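Local atomic coordinates of RagB/SusD domain protein (Flavobacterium johnsoniae, PDB entry 5J5U), a protein that binds chitin and, as a SusD homologue, probably helps collect chitin chains at the outer membrane for breakdown by its polysaccharide utilization system. Residues S262-Y267 with Q406-Y411; T23-S28 with G170-N175; S149-L154 with T187-L192; L448-D453 with G471-T476. All coordinates share one frame; numbering follows the deposited sequence.

Running from the N terminus, the chain lays down T23-S28 in helix 16-29 and S149-L154 in helix 143-160 before G170-N175 returns to the first helix and closes contact 2; T187-L192 then closes contact 3, so these two contacts cross. Together they tie the N-terminal helix, the 143-160/178-195 helix pair and the loop joining that pair. Further on, S262-Y267 waits for Q406-Y411, and contact 1 closes a long loop on the opposite side of the chain's centre; Y411 still packs against R191 of contact 3. Contact 4 comes last, in series with the others, a short closure of L448-D453 by G471-T476 that brings part of the C-terminal tail against the residues entering helix 452-457.

Contact 1 (S262-Y267 with Q406-Y411); sequences SLLIDY and QLWITY
W408 and L264 both carry CG anti to the backbone N (chi1 173° and 179°), which throws the indole across the gap toward helix 262-270 and sets the leucine branch alongside it. The far corner of the indole does the touching: CH2 of W408 lies 3.6 Å from CB of L264 and equally near that residue's CA, with the backbone N of L264 in the plane of the ring beyond its edge. One methyl, CD1 of L264, reaches W408 CZ3 at 3.7 Å, while CD2 of L263 comes within 3.8 Å of W408 CH2, approaching the ring obliquely. I409, the next residue, meets the other helix about a turn further on, at Y267. CD1 of I409 sits 3.7 Å from CD2 of Y267, and the two side chains meet almost at right angles; CG1 of I409 also packs on CD1 of L264, 4.0 Å away. The junction is thus apolar, and the polar ends beside it find partners in other parts of the chain: W408 NE1 donates to the carbonyl of V46, and Q406 OE1 accepts from R275. The two short helix segments are steeply crossed at -110°, their axes 11.8 Å apart. A418 of helix 415-425 also touches W408, and H48 meets its ring; helix 399-410 packs against helices 337-349, 357-371 and 415-425 as well as helix 262-270.

Contact 2 (T23-S28 with G170-N175); sequences TQLCMS and GDLFYN
In the loop between helices 143-160 and 178-195 an Asx turn, closed by a weak bond, sits at D171, and Q24 of helix 16-29 docks into it. The glutamine chain runs out extended beyond CG (chi2 -174°), placing its amide where it can use both ends. OE1 of Q24 accepts from the backbone N of L172 at 2.7 Å, with the donor in the carbonyl plane on a lone pair. NE2 of Q24 donates to OD1 of D171 at 3.0 Å, almost within the amide's own plane but 28° out of the carboxylate plane, on the anti side. The same amide lies flat over one face of the F173 ring, the planes 17° apart, with Q24 CD 3.8 Å above the ring plane and over its centre; nearer the helix, Q24 CG makes a CH-pi contact, 4.1 Å from the F173 ring centroid. A leucine in place of Q24 would probably leave the L172 amide without this acceptor and D171 OD1 without this donor. Beside the glutamine, CG of L25 packs on CD1 of L172 at 3.9 Å. M107 of helix 98-119 also touches both Q24 and F173. OD2 of D171 accepts from the backbone N of G176 in the loop and from NE1 of W181 in helix 178-195, while OD1 takes weak bonds from the backbone N of F173 and of Y174. The weak bond to the amide two residues on is that of an Asx turn, and the one to Y174 adds to it; the turn here lies in the connection between two antiparallel helices.

Contact 3 (S149-L154 with T187-L192); sequences SFFKDL and TMRLRL
The F151 ring presents its edge to helix 178-195: CE1 lies 3.7 Å from the carbonyl O of R189, which sits in the ring plane. CE1 of F151 is also 3.7 Å from CB of L192, reached obliquely as the two side chains slide past each other in opposite directions. The preceding F150 meets the leucine's other end at about a right angle; CD2 of F150 is 4.0 Å from L192 CD2. L192 CD1 meets CD1 of L154 at 3.6 Å, and this leucine-to-leucine meeting lies at the heart of the interface. L154 CD1 also rests 3.7 Å from the backbone N of R189. With an alanine at F151, the flank of L192 and the backbone around R189 would probably lose their aromatic cover, opening a gap between the helices. R189, with CG anti to the backbone N (chi1 179°) and its chain extended to NE, reaches across toward the L154 end of the other segment; a water in its guanidinium plane accepts from R189 NH1 at 2.9 Å and gives a weak bond to the L154 carbonyl. The guanidinium is further held by Q207 through NE and by a salt bridge from NH1 to D155. Helix 98-119 packs against F150, M188 and L192. The segments run nearly antiparallel, at 160° with axes 9.9 Å apart, an antiparallel helix pair of the kind found in the TPR-like helical part of SusD-family proteins.

Contact 4 (L448-D453 with G471-T476); sequences LYYPND and GTNDWT
N473 and Y450 hold each other through two hydrogen bonds: OD1 of N473 accepts from the backbone N of Y450 at 2.9 Å, and ND2 of N473 donates to the backbone O of Y450 at 2.8 Å. With CG anti to the backbone N (chi1 175°), the asparagine reaches straight across, and its amide reads both polar groups of one residue much as a neighbouring strand would. The first bond falls on an OD1 lone pair in the carbonyl plane; in the second the donor is tilted 23° from the plane of the Y450 carbonyl. Neither amide atom stops there, since OD1 also accepts from R447 NH1 and ND2 bonds Y462 OH of helix 459-468. This clasp fastens the C-terminal tail, in extended form, to the extended residues leading into helix 452-457, closing the short helical region 452-468 between the two segments. R447 serves twice more, giving a bond to the D474 carbonyl and a cation-pi contact to the Y450 ring. Y449 CB lies 3.3 Å from N473 OD1. The Y449 ring turns an edge to W475, with CD1 of Y449 3.9 Å from CB of W475. The Y449 hydroxyl is hydrogen-bonded to D66 OD1, while the W475 backbone pairs with T446.

Contact 1 (S262-Y267 with Q406-Y411)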
# COMPACT_ATOMS: atom_id res chain seq x y z
N SER A 262 17.96 -5.16 -4.08
CA SER A 262 18.50 -5.84 -5.26
C SER A 262 17.39 -6.58 -6.03
O SER A 262 17.44 -6.68 -7.24
CB SER A 262 19.62 -6.81 -4.85
OG SER A 262 19.17 -7.79 -3.92
N LEU A 263 16.40 -7.10 -5.32
CA LEU A 263 15.29 -7.79 -5.97
C LEU A 263 14.55 -6.87 -6.97
O LEU A 263 14.32 -7.23 -8.14
CB LEU A 263 14.33 -8.34 -4.92
CG LEU A 263 13.14 -9.17 -5.40
CD1 LEU A 263 13.58 -10.51 -6.01
CD2 LEU A 263 12.13 -9.37 -4.26
N LEU A 264 14.20 -5.67 -6.52
CA LEU A 264 13.50 -4.74 -7.38
C LEU A 264 14.39 -4.24 -8.52
O LEU A 264 14.01 -4.29 -9.67
CB LEU A 264 12.97 -3.55 -6.57
CG LEU A 264 12.22 -2.43 -7.30
CD1 LEU A 264 10.99 -3.01 -7.96
CD2 LEU A 264 11.81 -1.35 -6.32
N ILE A 265 15.59 -3.79 -8.19
CA ILE A 265 16.48 -3.25 -9.21
C ILE A 265 16.80 -4.31 -10.26
O ILE A 265 16.67 -4.04 -11.45
CB ILE A 265 17.78 -2.71 -8.62
CG1 ILE A 265 17.49 -1.53 -7.70
CG2 ILE A 265 18.75 -2.30 -9.76
CD1 ILE A 265 16.75 -0.37 -8.36
N ASP A 266 17.22 -5.50 -9.84
CA ASP A 266 17.44 -6.57 -10.79
C ASP A 266 16.20 -6.84 -11.64
O ASP A 266 16.33 -7.09 -12.83
CB ASP A 266 17.84 -7.89 -10.10
CG ASP A 266 19.23 -7.85 -9.49
OD1 ASP A 266 19.97 -6.86 -9.68
OD2 ASP A 266 19.59 -8.85 -8.86
N TYR A 267 15.01 -6.81 -11.05
CA TYR A 267 13.84 -7.09 -11.88
C TYR A 267 13.65 -6.00 -12.95
O TYR A 267 13.36 -6.32 -14.10
CB TYR A 267 12.56 -7.21 -11.06
CG TYR A 267 11.38 -7.65 -11.91
CD1 TYR A 267 11.17 -8.99 -12.17
CD2 TYR A 267 10.50 -6.73 -12.45
CE1 TYR A 267 10.12 -9.41 -12.95
CE2 TYR A 267 9.43 -7.14 -13.24
CZ TYR A 267 9.25 -8.49 -13.48
OH TYR A 267 8.19 -8.93 -14.26
N GLN A 406 4.01 -7.15 -10.89
CA GLN A 406 3.65 -5.82 -11.37
C GLN A 406 2.96 -4.99 -10.27
O GLN A 406 3.27 -3.82 -10.10
CB GLN A 406 2.76 -5.91 -12.62
CG GLN A 406 3.50 -6.34 -13.86
CD GLN A 406 4.66 -5.42 -14.20
OE1 GLN A 406 4.64 -4.22 -13.91
NE2 GLN A 406 5.69 -5.99 -14.80
N LEU A 407 2.03 -5.59 -9.53
CA LEU A 407 1.38 -4.88 -8.43
C LEU A 407 2.40 -4.46 -7.36
O LEU A 407 2.35 -3.36 -6.82
CB LEU A 407 0.29 -5.75 -7.79
CG LEU A 407 -1.06 -5.80 -8.50
CD1 LEU A 407 -1.84 -7.04 -8.09
CD2 LEU A 407 -1.87 -4.54 -8.22
N TRP A 408 3.34 -5.35 -7.09
CA TRP A 408 4.41 -5.11 -6.15
C TRP A 408 5.23 -3.90 -6.59
O TRP A 408 5.71 -3.11 -5.76
CB TRP A 408 5.27 -6.38 -6.03
CG TRP A 408 6.50 -6.24 -5.21
CD1 TRP A 408 6.57 -6.07 -3.86
CD2 TRP A 408 7.85 -6.27 -5.69
NE1 TRP A 408 7.88 -5.98 -3.46
CE2 TRP A 408 8.69 -6.11 -4.57
CE3 TRP A 408 8.44 -6.43 -6.95
CZ2 TRP A 408 10.08 -6.09 -4.67
CZ3 TRP A 408 9.81 -6.42 -7.05
CH2 TRP A 408 10.62 -6.26 -5.92
N ILE A 409 5.35 -3.71 -7.91
CA ILE A 409 6.04 -2.53 -8.42
C ILE A 409 5.13 -1.30 -8.32
O ILE A 409 5.56 -0.23 -7.90
CB ILE A 409 6.52 -2.73 -9.88
CG1 ILE A 409 7.60 -3.83 -9.90
CG2 ILE A 409 7.09 -1.44 -10.44
CD1 ILE A 409 8.14 -4.16 -11.27
N THR A 410 3.87 -1.49 -8.65
CA THR A 410 2.88 -0.43 -8.60
C THR A 410 2.67 0.10 -7.18
O THR A 410 2.46 1.31 -6.99
CB THR A 410 1.55 -0.94 -9.21
OG1 THR A 410 1.69 -1.00 -10.64
CG2 THR A 410 0.38 -0.03 -8.89
N TYR A 411 2.78 -0.79 -6.19
CA TYR A 411 2.60 -0.42 -4.78
C TYR A 411 3.85 0.12 -4.13
O TYR A 411 3.89 0.24 -2.90
CB TYR A 411 2.13 -1.62 -3.97
CG TYR A 411 0.69 -2.01 -4.19
CD1 TYR A 411 -0.32 -1.06 -4.26
CD2 TYR A 411 0.36 -3.34 -4.36
CE1 TYR A 411 -1.65 -1.44 -4.47
CE2 TYR A 411 -0.95 -3.72 -4.56
CZ TYR A 411 -1.95 -2.78 -4.62
OH TYR A 411 -3.25 -3.20 -4.83

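Contact 2 (T23-S28 with G170-N175)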
# COMPACT_ATOMS: atom_id res chain seq x y z
N THR A 23 -8.28 14.49 8.22
CA THR A 23 -8.13 13.06 8.01
C THR A 23 -7.32 12.73 6.76
O THR A 23 -6.41 11.88 6.79
CB THR A 23 -9.48 12.38 7.90
OG1 THR A 23 -10.12 12.44 9.18
CG2 THR A 23 -9.31 10.91 7.52
N GLN A 24 -7.68 13.39 5.67
CA GLN A 24 -6.97 13.20 4.42
C GLN A 24 -5.48 13.53 4.59
O GLN A 24 -4.62 12.77 4.13
CB GLN A 24 -7.58 14.04 3.31
CG GLN A 24 -8.93 13.50 2.86
CD GLN A 24 -9.48 14.24 1.66
OE1 GLN A 24 -8.97 15.29 1.29
NE2 GLN A 24 -10.55 13.71 1.06
N LEU A 25 -5.18 14.60 5.32
CA LEU A 25 -3.79 14.95 5.55
C LEU A 25 -3.08 13.93 6.49
O LEU A 25 -1.90 13.63 6.33
CB LEU A 25 -3.70 16.38 6.10
CG LEU A 25 -3.76 17.49 5.01
CD1 LEU A 25 -3.96 18.91 5.58
CD2 LEU A 25 -2.53 17.43 4.10
N CYS A 26 -3.81 13.36 7.45
CA CYS A 26 -3.26 12.34 8.33
C CYS A 26 -2.87 11.06 7.55
O CYS A 26 -1.91 10.36 7.89
CB CYS A 26 -4.25 12.01 9.44
SG CYS A 26 -4.29 13.16 10.86
N MET A 27 -3.62 10.75 6.50
CA MET A 27 -3.38 9.49 5.80
C MET A 27 -2.05 9.43 5.03
O MET A 27 -1.65 8.35 4.60
CB MET A 27 -4.52 9.19 4.83
CG MET A 27 -5.80 8.79 5.52
SD MET A 27 -7.01 8.23 4.32
CE MET A 27 -6.30 6.66 3.80
N SER A 28 -1.34 10.55 4.88
CA SER A 28 -0.06 10.54 4.16
C SER A 28 1.00 11.43 4.80
O SER A 28 2.18 11.23 4.58
CB SER A 28 -0.26 10.98 2.70
OG SER A 28 -0.54 12.36 2.63
N GLY A 170 -13.62 20.49 1.52
CA GLY A 170 -12.47 20.06 2.31
C GLY A 170 -11.74 18.86 1.72
O GLY A 170 -10.84 18.28 2.34
N ASP A 171 -12.15 18.50 0.52
CA ASP A 171 -11.61 17.36 -0.18
C ASP A 171 -10.36 17.74 -0.98
O ASP A 171 -10.44 18.45 -1.98
CB ASP A 171 -12.69 16.77 -1.09
CG ASP A 171 -12.16 15.70 -1.99
OD1 ASP A 171 -11.22 14.98 -1.58
OD2 ASP A 171 -12.71 15.56 -3.10
N LEU A 172 -9.21 17.27 -0.50
CA LEU A 172 -7.94 17.55 -1.17
C LEU A 172 -7.61 16.53 -2.27
O LEU A 172 -6.80 16.78 -3.15
CB LEU A 172 -6.80 17.58 -0.15
CG LEU A 172 -6.93 18.70 0.88
CD1 LEU A 172 -5.85 18.58 1.95
CD2 LEU A 172 -6.91 20.06 0.24
N PHE A 173 -8.26 15.37 -2.22
CA PHE A 173 -8.02 14.32 -3.19
C PHE A 173 -8.57 14.75 -4.54
O PHE A 173 -7.94 14.56 -5.58
CB PHE A 173 -8.72 13.01 -2.79
CG PHE A 173 -8.12 12.31 -1.60
CD1 PHE A 173 -6.83 12.59 -1.16
CD2 PHE A 173 -8.86 11.34 -0.92
CE1 PHE A 173 -6.29 11.94 -0.06
CE2 PHE A 173 -8.33 10.67 0.17
CZ PHE A 173 -7.04 10.98 0.61
N TYR A 174 -9.77 15.31 -4.50
CA TYR A 174 -10.55 15.50 -5.71
C TYR A 174 -11.34 16.79 -5.77
O TYR A 174 -12.10 16.98 -6.72
CB TYR A 174 -11.53 14.33 -5.86
CG TYR A 174 -10.91 12.97 -6.08
CD1 TYR A 174 -11.29 11.87 -5.31
CD2 TYR A 174 -9.96 12.77 -7.07
CE1 TYR A 174 -10.73 10.62 -5.51
CE2 TYR A 174 -9.40 11.52 -7.29
CZ TYR A 174 -9.79 10.44 -6.50
OH TYR A 174 -9.24 9.18 -6.72
N ASN A 175 -11.18 17.66 -4.78
CA ASN A 175 -11.92 18.92 -4.74
C ASN A 175 -13.42 18.72 -4.91
O ASN A 175 -14.07 19.49 -5.62
CB ASN A 175 -11.44 19.89 -5.83
CG ASN A 175 -10.02 20.33 -5.64
OD1 ASN A 175 -9.64 20.82 -4.57
ND2 ASN A 175 -9.22 20.17 -6.68

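Contact 3 (S149-L154 with T187-L192)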
# COMPACT_ATOMS: atom_id res chain seq x y z
N SER A 149 -18.74 -5.40 6.11
CA SER A 149 -19.15 -4.02 6.40
C SER A 149 -18.49 -3.03 5.39
O SER A 149 -19.14 -2.09 4.90
CB SER A 149 -18.83 -3.69 7.86
OG SER A 149 -18.92 -2.31 8.13
N PHE A 150 -17.23 -3.29 5.02
CA PHE A 150 -16.56 -2.51 3.96
C PHE A 150 -17.36 -2.57 2.65
O PHE A 150 -17.64 -1.54 2.02
CB PHE A 150 -15.15 -3.04 3.67
CG PHE A 150 -14.12 -2.72 4.73
CD1 PHE A 150 -14.34 -1.74 5.67
CD2 PHE A 150 -12.91 -3.41 4.76
CE1 PHE A 150 -13.39 -1.46 6.63
CE2 PHE A 150 -11.96 -3.14 5.73
CZ PHE A 150 -12.19 -2.16 6.65
N PHE A 151 -17.70 -3.78 2.22
CA PHE A 151 -18.40 -3.95 0.97
C PHE A 151 -19.74 -3.23 1.03
O PHE A 151 -20.11 -2.53 0.08
CB PHE A 151 -18.61 -5.44 0.63
CG PHE A 151 -17.35 -6.17 0.27
CD1 PHE A 151 -16.49 -5.67 -0.71
CD2 PHE A 151 -17.00 -7.35 0.94
CE1 PHE A 151 -15.30 -6.35 -1.03
CE2 PHE A 151 -15.83 -8.02 0.63
CZ PHE A 151 -14.96 -7.52 -0.36
N LYS A 152 -20.46 -3.39 2.14
CA LYS A 152 -21.74 -2.70 2.30
C LYS A 152 -21.62 -1.18 2.18
O LYS A 152 -22.35 -0.54 1.40
CB LYS A 152 -22.38 -3.05 3.64
CG LYS A 152 -23.78 -2.47 3.80
CD LYS A 152 -24.29 -2.56 5.24
CE LYS A 152 -25.78 -2.23 5.31
NZ LYS A 152 -26.38 -2.36 6.66
N ASP A 153 -20.70 -0.59 2.92
CA ASP A 153 -20.51 0.85 2.86
C ASP A 153 -20.08 1.34 1.48
O ASP A 153 -20.53 2.40 1.05
CB ASP A 153 -19.49 1.31 3.88
CG ASP A 153 -20.07 1.42 5.25
OD1 ASP A 153 -21.30 1.28 5.35
OD2 ASP A 153 -19.33 1.70 6.21
N LEU A 154 -19.19 0.63 0.79
CA LEU A 154 -18.77 1.07 -0.55
C LEU A 154 -19.91 0.97 -1.58
O LEU A 154 -20.11 1.88 -2.41
CB LEU A 154 -17.57 0.26 -1.01
CG LEU A 154 -16.33 0.51 -0.16
CD1 LEU A 154 -15.22 -0.50 -0.49
CD2 LEU A 154 -15.84 1.95 -0.32
N THR A 187 -13.02 1.15 -6.97
CA THR A 187 -11.66 0.63 -7.06
C THR A 187 -11.24 0.04 -5.71
O THR A 187 -10.69 -1.07 -5.66
CB THR A 187 -10.68 1.72 -7.53
OG1 THR A 187 -11.18 2.32 -8.72
CG2 THR A 187 -9.30 1.13 -7.81
N MET A 188 -11.54 0.76 -4.63
CA MET A 188 -11.35 0.21 -3.28
C MET A 188 -12.10 -1.11 -3.13
O MET A 188 -11.57 -2.08 -2.57
CB MET A 188 -11.80 1.21 -2.21
CG MET A 188 -10.77 2.32 -1.92
SD MET A 188 -9.22 1.62 -1.28
CE MET A 188 -9.74 0.98 0.32
N ARG A 189 -13.34 -1.14 -3.63
CA ARG A 189 -14.17 -2.35 -3.55
C ARG A 189 -13.48 -3.52 -4.23
O ARG A 189 -13.44 -4.63 -3.69
CB ARG A 189 -15.53 -2.10 -4.18
CG ARG A 189 -16.46 -3.30 -4.19
CD ARG A 189 -17.87 -2.81 -4.42
NE ARG A 189 -18.87 -3.86 -4.36
CZ ARG A 189 -20.18 -3.63 -4.46
NH1 ARG A 189 -20.62 -2.39 -4.62
NH2 ARG A 189 -21.04 -4.63 -4.37
N LEU A 190 -12.90 -3.26 -5.40
CA LEU A 190 -12.16 -4.30 -6.13
C LEU A 190 -10.88 -4.76 -5.40
O LEU A 190 -10.49 -5.94 -5.45
CB LEU A 190 -11.80 -3.78 -7.54
CG LEU A 190 -11.03 -4.69 -8.48
CD1 LEU A 190 -11.83 -5.93 -8.80
CD2 LEU A 190 -10.67 -3.94 -9.75
N ARG A 191 -10.18 -3.82 -4.77
CA ARG A 191 -9.00 -4.13 -3.98
C ARG A 191 -9.38 -5.09 -2.84
O ARG A 191 -8.70 -6.09 -2.58
CB ARG A 191 -8.36 -2.84 -3.44
CG ARG A 191 -7.29 -3.07 -2.40
CD ARG A 191 -6.91 -1.79 -1.66
NE ARG A 191 -6.02 -0.96 -2.44
CZ ARG A 191 -5.42 0.12 -1.97
NH1 ARG A 191 -5.63 0.48 -0.70
NH2 ARG A 191 -4.60 0.82 -2.75
N LEU A 192 -10.47 -4.77 -2.15
CA LEU A 192 -10.95 -5.62 -1.06
C LEU A 192 -11.43 -6.97 -1.61
O LEU A 192 -11.20 -8.02 -1.00
CB LEU A 192 -12.04 -4.89 -0.27
CG LEU A 192 -11.51 -3.60 0.36
CD1 LEU A 192 -12.60 -2.67 0.80
CD2 LEU A 192 -10.59 -3.88 1.52
O HOH W 1 -19.30 0.12 -4.97

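Contact 4 (L448-D453 with G471-T476)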
# COMPACT_ATOMS: atom_id res chain seq x y z
N LEU A 448 1.41 -7.41 12.26
CA LEU A 448 2.00 -6.73 13.41
C LEU A 448 1.04 -6.92 14.60
O LEU A 448 -0.11 -7.37 14.42
CB LEU A 448 2.27 -5.25 13.11
CG LEU A 448 3.24 -4.96 11.96
CD1 LEU A 448 3.41 -3.46 11.75
CD2 LEU A 448 4.61 -5.62 12.18
N TYR A 449 1.50 -6.63 15.81
CA TYR A 449 0.78 -7.08 16.99
C TYR A 449 0.12 -5.92 17.77
O TYR A 449 0.61 -4.79 17.77
CB TYR A 449 1.74 -7.89 17.89
CG TYR A 449 3.08 -7.23 18.16
CD1 TYR A 449 4.19 -7.48 17.35
CD2 TYR A 449 3.25 -6.35 19.23
CE1 TYR A 449 5.42 -6.89 17.59
CE2 TYR A 449 4.48 -5.76 19.48
CZ TYR A 449 5.56 -6.04 18.65
OH TYR A 449 6.77 -5.43 18.89
N TYR A 450 -1.00 -6.23 18.43
CA TYR A 450 -1.71 -5.23 19.23
C TYR A 450 -0.82 -4.76 20.37
O TYR A 450 -0.05 -5.56 20.91
CB TYR A 450 -2.99 -5.79 19.84
CG TYR A 450 -3.92 -6.63 18.98
CD1 TYR A 450 -4.34 -6.21 17.73
CD2 TYR A 450 -4.40 -7.84 19.46
CE1 TYR A 450 -5.22 -7.01 16.97
CE2 TYR A 450 -5.27 -8.63 18.74
CZ TYR A 450 -5.68 -8.22 17.50
OH TYR A 450 -6.54 -9.04 16.80
N PRO A 451 -0.90 -3.46 20.74
CA PRO A 451 -0.10 -2.99 21.88
C PRO A 451 -0.60 -3.58 23.20
O PRO A 451 -1.81 -3.79 23.38
CB PRO A 451 -0.27 -1.46 21.85
CG PRO A 451 -1.55 -1.24 21.13
CD PRO A 451 -1.68 -2.37 20.13
N ASN A 452 0.35 -3.84 24.09
CA ASN A 452 0.10 -4.36 25.41
C ASN A 452 -0.85 -3.46 26.26
O ASN A 452 -1.51 -3.93 27.19
CB ASN A 452 1.43 -4.58 26.13
CG ASN A 452 1.27 -5.36 27.41
OD1 ASN A 452 0.62 -6.40 27.41
ND2 ASN A 452 1.81 -4.85 28.51
N ASP A 453 -0.92 -2.18 25.92
CA ASP A 453 -1.89 -1.28 26.53
C ASP A 453 -3.30 -1.82 26.40
O ASP A 453 -4.14 -1.57 27.26
CB ASP A 453 -1.84 0.11 25.88
CG ASP A 453 -0.48 0.74 25.98
OD1 ASP A 453 0.41 0.38 25.16
OD2 ASP A 453 -0.28 1.56 26.89
N GLY A 471 -4.36 -18.24 20.38
CA GLY A 471 -3.77 -18.04 21.69
C GLY A 471 -2.63 -17.05 21.79
O GLY A 471 -2.11 -16.82 22.88
N THR A 472 -2.20 -16.46 20.67
CA THR A 472 -1.11 -15.47 20.72
C THR A 472 -1.45 -14.11 20.09
O THR A 472 -2.35 -14.00 19.27
CB THR A 472 0.19 -15.98 20.02
OG1 THR A 472 -0.15 -16.52 18.75
CG2 THR A 472 0.86 -17.06 20.83
N ASN A 473 -0.74 -13.08 20.54
CA ASN A 473 -0.71 -11.77 19.90
C ASN A 473 0.69 -11.56 19.42
O ASN A 473 1.46 -10.84 20.03
CB ASN A 473 -1.13 -10.64 20.83
CG ASN A 473 -0.99 -9.27 20.16
OD1 ASN A 473 -1.17 -9.13 18.94
ND2 ASN A 473 -0.61 -8.26 20.96
N ASP A 474 1.03 -12.27 18.35
CA ASP A 474 2.38 -12.34 17.83
C ASP A 474 2.43 -11.91 16.35
O ASP A 474 1.41 -11.93 15.66
CB ASP A 474 2.92 -13.75 18.03
CG ASP A 474 4.42 -13.78 18.01
OD1 ASP A 474 5.02 -12.82 18.53
OD2 ASP A 474 4.99 -14.76 17.48
N TRP A 475 3.61 -11.49 15.90
CA TRP A 475 3.86 -11.07 14.52
C TRP A 475 3.97 -12.25 13.52
O TRP A 475 3.99 -12.05 12.33
CB TRP A 475 5.05 -10.09 14.58
CG TRP A 475 6.55 -10.48 14.52
CD1 TRP A 475 7.45 -10.09 13.58
CD2 TRP A 475 7.28 -11.30 15.45
NE1 TRP A 475 8.69 -10.58 13.87
CE2 TRP A 475 8.62 -11.33 15.01
CE3 TRP A 475 6.96 -11.95 16.65
CZ2 TRP A 475 9.64 -12.04 15.70
CZ3 TRP A 475 7.97 -12.66 17.35
CH2 TRP A 475 9.29 -12.70 16.85
N THR A 476 4.04 -13.48 14.04
CA THR A 476 3.93 -14.72 13.25
C THR A 476 2.48 -15.22 13.15
O THR A 476 2.23 -16.26 12.53
CB THR A 476 4.79 -15.83 13.85
OG1 THR A 476 4.55 -15.87 15.26
CG2 THR A 476 6.28 -15.55 13.62